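Local coordinates for secreted effector protein sseI (Salmonella enterica subsp. enterica serovar Typhimurium, PDB 4G2B) that is a secreted bacterial effector of the papain-like dermonecrotoxin family that probably modifies proteins of the infected host cell, at residues I66-K71 and R129-Y134. Sequence-based numbering, arbitrary orientation.
Sequences IFIWDK and RRKLIY
F67 pairs with Y134 and W69 with L132 where two neighbouring strands of the antiparallel sheet run side by side, the end of strand 61-69 against the start of strand 132-138. Each pair closes a ring of two backbone bonds: F67 N to Y134 O (2.9 Å) with Y134 N to F67 O, and W69 N to L132 O (2.8 Å, 171° at the hydrogen) with L132 N to W69 O. Between them, I68 and I133 form a non-hydrogen-bonded pair, their branches side by side on the other face, where I68 CG2 also packs on K131 CB (3.6 Å). Y134 has CG between its backbone N and carbonyl carbon (chi1 67°), which carries the ring across to strand 61-69, with CE2 3.5 Å from W69 CD1. F67 CB sits over one face of the phenol, offset toward its rim, while W69 NE1 donates to Y134 OH (2.9 Å); the indole five-membered ring and the phenol lie near parallel (27°) but barely overlap. F165 meets the Y134 ring and Y148 that of F67. Past the strand end, K131 runs alongside D70 and sets NZ 3.0 Å from D70 OD1, a salt bridge whose hydrogen bond is weak. Alternating hydrogen-bonded and non-hydrogen-bonded pairs make a regular antiparallel ladder, here joining two inner strands of this papain-like domain.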
ATOM      1  N   ILE A  66      16.805   1.699  -6.417  1.00 28.45           N
ATOM      2  CA  ILE A  66      15.478   1.415  -6.983  1.00 27.29           C
ATOM      3  C   ILE A  66      15.510   1.651  -8.442  1.00 27.27           C
ATOM      4  O   ILE A  66      16.073   2.678  -8.876  1.00 29.63           O
ATOM      5  CB  ILE A  66      14.419   2.399  -6.414  1.00 27.35           C
ATOM      6  CG1 ILE A  66      14.383   2.292  -4.896  1.00 26.50           C
ATOM      7  CG2 ILE A  66      13.020   2.158  -7.088  1.00 27.90           C
ATOM      8  CD1 ILE A  66      14.061   3.638  -4.178  1.00 25.22           C
ATOM      9  N   PHE A  67      14.984   0.707  -9.214  1.00 26.31           N
ATOM     10  CA  PHE A  67      14.636   0.945 -10.620  1.00 27.85           C
ATOM     11  C   PHE A  67      13.132   1.032 -10.852  1.00 29.77           C
ATOM     12  O   PHE A  67      12.351   0.299 -10.261  1.00 29.43           O
ATOM     13  CB  PHE A  67      15.248  -0.124 -11.555  1.00 26.31           C
ATOM     14  CG  PHE A  67      16.739   0.066 -11.847  1.00 30.98           C
ATOM     15  CD1 PHE A  67      17.320   1.322 -11.905  1.00 33.94           C
ATOM     16  CD2 PHE A  67      17.546  -1.034 -12.111  1.00 30.09           C
ATOM     17  CE1 PHE A  67      18.704   1.487 -12.202  1.00 35.11           C
ATOM     18  CE2 PHE A  67      18.916  -0.878 -12.411  1.00 34.97           C
ATOM     19  CZ  PHE A  67      19.496   0.399 -12.453  1.00 32.01           C
ATOM     20  N   ILE A  68      12.737   1.958 -11.719  1.00 31.93           N
ATOM     21  CA  ILE A  68      11.387   2.021 -12.265  1.00 34.74           C
ATOM     22  C   ILE A  68      11.479   1.862 -13.784  1.00 35.70           C
ATOM     23  O   ILE A  68      12.092   2.678 -14.466  1.00 36.10           O
ATOM     24  CB  ILE A  68      10.717   3.361 -11.959  1.00 35.99           C
ATOM     25  CG1 ILE A  68      10.863   3.728 -10.467  1.00 36.51           C
ATOM     26  CG2 ILE A  68       9.225   3.327 -12.347  1.00 36.51           C
ATOM     27  CD1 ILE A  68      10.561   5.171 -10.248  1.00 39.40           C
ATOM     28  N   TRP A  69      10.896   0.789 -14.273  1.00 38.26           N
ATOM     29  CA  TRP A  69      10.853   0.410 -15.681  1.00 40.80           C
ATOM     30  C   TRP A  69       9.449   0.699 -16.257  1.00 42.37           C
ATOM     31  O   TRP A  69       8.415   0.330 -15.658  1.00 40.68           O
ATOM     32  CB  TRP A  69      11.169  -1.093 -15.864  1.00 40.37           C
ATOM     33  CG  TRP A  69      12.598  -1.499 -15.567  1.00 39.92           C
ATOM     34  CD1 TRP A  69      13.107  -1.898 -14.357  1.00 40.61           C
ATOM     35  CD2 TRP A  69      13.692  -1.536 -16.490  1.00 42.34           C
ATOM     36  NE1 TRP A  69      14.449  -2.184 -14.476  1.00 42.35           N
ATOM     37  CE2 TRP A  69      14.830  -1.981 -15.780  1.00 40.46           C
ATOM     38  CE3 TRP A  69      13.822  -1.234 -17.848  1.00 44.35           C
ATOM     39  CZ2 TRP A  69      16.060  -2.136 -16.380  1.00 40.02           C
ATOM     40  CZ3 TRP A  69      15.079  -1.372 -18.450  1.00 42.00           C
ATOM     41  CH2 TRP A  69      16.173  -1.832 -17.718  1.00 41.88           C
ATOM     42  N   ASP A  70       9.427   1.371 -17.410  1.00 45.26           N
ATOM     43  CA  ASP A  70       8.159   1.699 -18.082  1.00 47.90           C
ATOM     44  C   ASP A  70       7.734   0.611 -19.009  1.00 48.44           C
ATOM     45  O   ASP A  70       6.552   0.386 -19.179  1.00 49.28           O
ATOM     46  CB  ASP A  70       8.286   2.997 -18.842  1.00 48.95           C
ATOM     47  CG  ASP A  70       8.460   4.154 -17.920  1.00 53.49           C
ATOM     48  OD1 ASP A  70       7.595   4.327 -17.062  1.00 62.86           O
ATOM     49  OD2 ASP A  70       9.467   4.901 -17.999  1.00 60.49           O
ATOM     50  N   LYS A  71       8.705  -0.089 -19.590  1.00 50.27           N
ATOM     51  CA  LYS A  71       8.451  -1.191 -20.518  1.00 51.79           C
ATOM     52  C   LYS A  71       9.746  -1.974 -20.722  1.00 52.04           C
ATOM     53  O   LYS A  71      10.817  -1.496 -20.370  1.00 50.85           O
ATOM     54  CB  LYS A  71       7.958  -0.656 -21.880  1.00 52.76           C
ATOM     55  CG  LYS A  71       8.752   0.550 -22.430  1.00 54.24           C
ATOM     56  CD  LYS A  71       8.653   0.656 -23.973  1.00 57.57           C
ATOM     57  CE  LYS A  71       9.288   1.938 -24.519  1.00 60.01           C
ATOM     58  NZ  LYS A  71       9.770   1.761 -25.931  1.00 62.80           N
ATOM     59  N   ARG A 129       0.208   2.078 -12.095  1.00 42.78           N
ATOM     60  CA  ARG A 129      -0.631   1.014 -12.526  1.00 45.90           C
ATOM     61  C   ARG A 129       0.264   0.054 -13.270  1.00 46.92           C
ATOM     62  O   ARG A 129       0.069  -1.134 -13.194  1.00 50.23           O
ATOM     63  CB  ARG A 129      -1.767   1.517 -13.477  1.00 47.50           C
ATOM     64  CG  ARG A 129      -2.138   3.049 -13.462  1.00 50.61           C
ATOM     65  CD  ARG A 129      -0.951   4.095 -13.646  1.00 53.03           C
ATOM     66  NE  ARG A 129      -0.024   3.744 -14.719  1.00 54.96           N
ATOM     67  CZ  ARG A 129       1.234   4.163 -14.840  1.00 55.34           C
ATOM     68  NH1 ARG A 129       1.837   4.915 -13.925  1.00 55.06           N
ATOM     69  NH2 ARG A 129       1.931   3.769 -15.886  1.00 59.18           N
ATOM     70  N   ARG A 130       1.218   0.537 -14.047  1.00 46.99           N
ATOM     71  CA  ARG A 130       1.946  -0.364 -14.887  1.00 47.75           C
ATOM     72  C   ARG A 130       3.470  -0.201 -14.931  1.00 46.06           C
ATOM     73  O   ARG A 130       4.101  -0.789 -15.810  1.00 47.96           O
ATOM     74  CB  ARG A 130       1.378  -0.340 -16.322  1.00 48.96           C
ATOM     75  CG  ARG A 130       1.115   1.062 -16.936  1.00 55.03           C
ATOM     76  CD  ARG A 130       0.222   1.051 -18.242  1.00 60.78           C
ATOM     77  NE  ARG A 130      -0.789  -0.029 -18.254  1.00 66.20           N
ATOM     78  CZ  ARG A 130      -1.916  -0.050 -17.527  1.00 70.06           C
ATOM     79  NH1 ARG A 130      -2.228   0.975 -16.720  1.00 71.89           N
ATOM     80  NH2 ARG A 130      -2.750  -1.096 -17.623  1.00 71.67           N
ATOM     81  N   LYS A 131       4.076   0.563 -14.029  1.00 42.85           N
ATOM     82  CA  LYS A 131       5.544   0.549 -13.998  1.00 41.01           C
ATOM     83  C   LYS A 131       6.002  -0.633 -13.103  1.00 38.45           C
ATOM     84  O   LYS A 131       5.340  -0.978 -12.126  1.00 35.89           O
ATOM     85  CB  LYS A 131       6.125   1.872 -13.540  1.00 40.96           C
ATOM     86  CG  LYS A 131       6.020   3.000 -14.597  1.00 44.26           C
ATOM     87  CD  LYS A 131       6.004   4.341 -13.939  1.00 47.14           C
ATOM     88  CE  LYS A 131       5.775   5.529 -14.892  1.00 48.62           C
ATOM     89  NZ  LYS A 131       6.957   6.372 -14.982  1.00 49.14           N
ATOM     90  N   LEU A 132       7.093  -1.263 -13.532  1.00 34.97           N
ATOM     91  CA  LEU A 132       7.836  -2.234 -12.775  1.00 33.35           C
ATOM     92  C   LEU A 132       8.802  -1.522 -11.835  1.00 31.75           C
ATOM     93  O   LEU A 132       9.619  -0.705 -12.270  1.00 31.92           O
ATOM     94  CB  LEU A 132       8.630  -3.089 -13.720  1.00 33.20           C
ATOM     95  CG  LEU A 132       9.602  -4.072 -13.080  1.00 31.88           C
ATOM     96  CD1 LEU A 132       8.919  -5.092 -12.072  1.00 31.52           C
ATOM     97  CD2 LEU A 132      10.331  -4.829 -14.198  1.00 30.58           C
ATOM     98  N   ILE A 133       8.682  -1.807 -10.541  1.00 30.68           N
ATOM     99  CA  ILE A 133       9.462  -1.132  -9.505  1.00 30.46           C
ATOM    100  C   ILE A 133      10.075  -2.180  -8.604  1.00 30.35           C
ATOM    101  O   ILE A 133       9.410  -3.097  -8.080  1.00 29.50           O
ATOM    102  CB  ILE A 133       8.657  -0.167  -8.655  1.00 30.47           C
ATOM    103  CG1 ILE A 133       7.972   0.844  -9.582  1.00 30.79           C
ATOM    104  CG2 ILE A 133       9.537   0.522  -7.644  1.00 25.19           C
ATOM    105  CD1 ILE A 133       6.961   1.755  -8.898  1.00 30.13           C
ATOM    106  N   TYR A 134      11.371  -2.057  -8.442  1.00 29.06           N
ATOM    107  CA  TYR A 134      12.067  -3.005  -7.630  1.00 28.75           C
ATOM    108  C   TYR A 134      13.288  -2.339  -7.081  1.00 28.46           C
ATOM    109  O   TYR A 134      13.745  -1.289  -7.597  1.00 27.99           O
ATOM    110  CB  TYR A 134      12.323  -4.320  -8.405  1.00 29.11           C
ATOM    111  CG  TYR A 134      13.261  -4.268  -9.557  1.00 29.11           C
ATOM    112  CD1 TYR A 134      14.651  -4.072  -9.353  1.00 31.02           C
ATOM    113  CD2 TYR A 134      12.805  -4.455 -10.853  1.00 32.70           C
ATOM    114  CE1 TYR A 134      15.535  -4.031 -10.454  1.00 32.46           C
ATOM    115  CE2 TYR A 134      13.667  -4.405 -11.942  1.00 32.12           C
ATOM    116  CZ  TYR A 134      15.026  -4.190 -11.747  1.00 35.37           C
ATOM    117  OH  TYR A 134      15.843  -4.188 -12.871  1.00 35.77           O
TER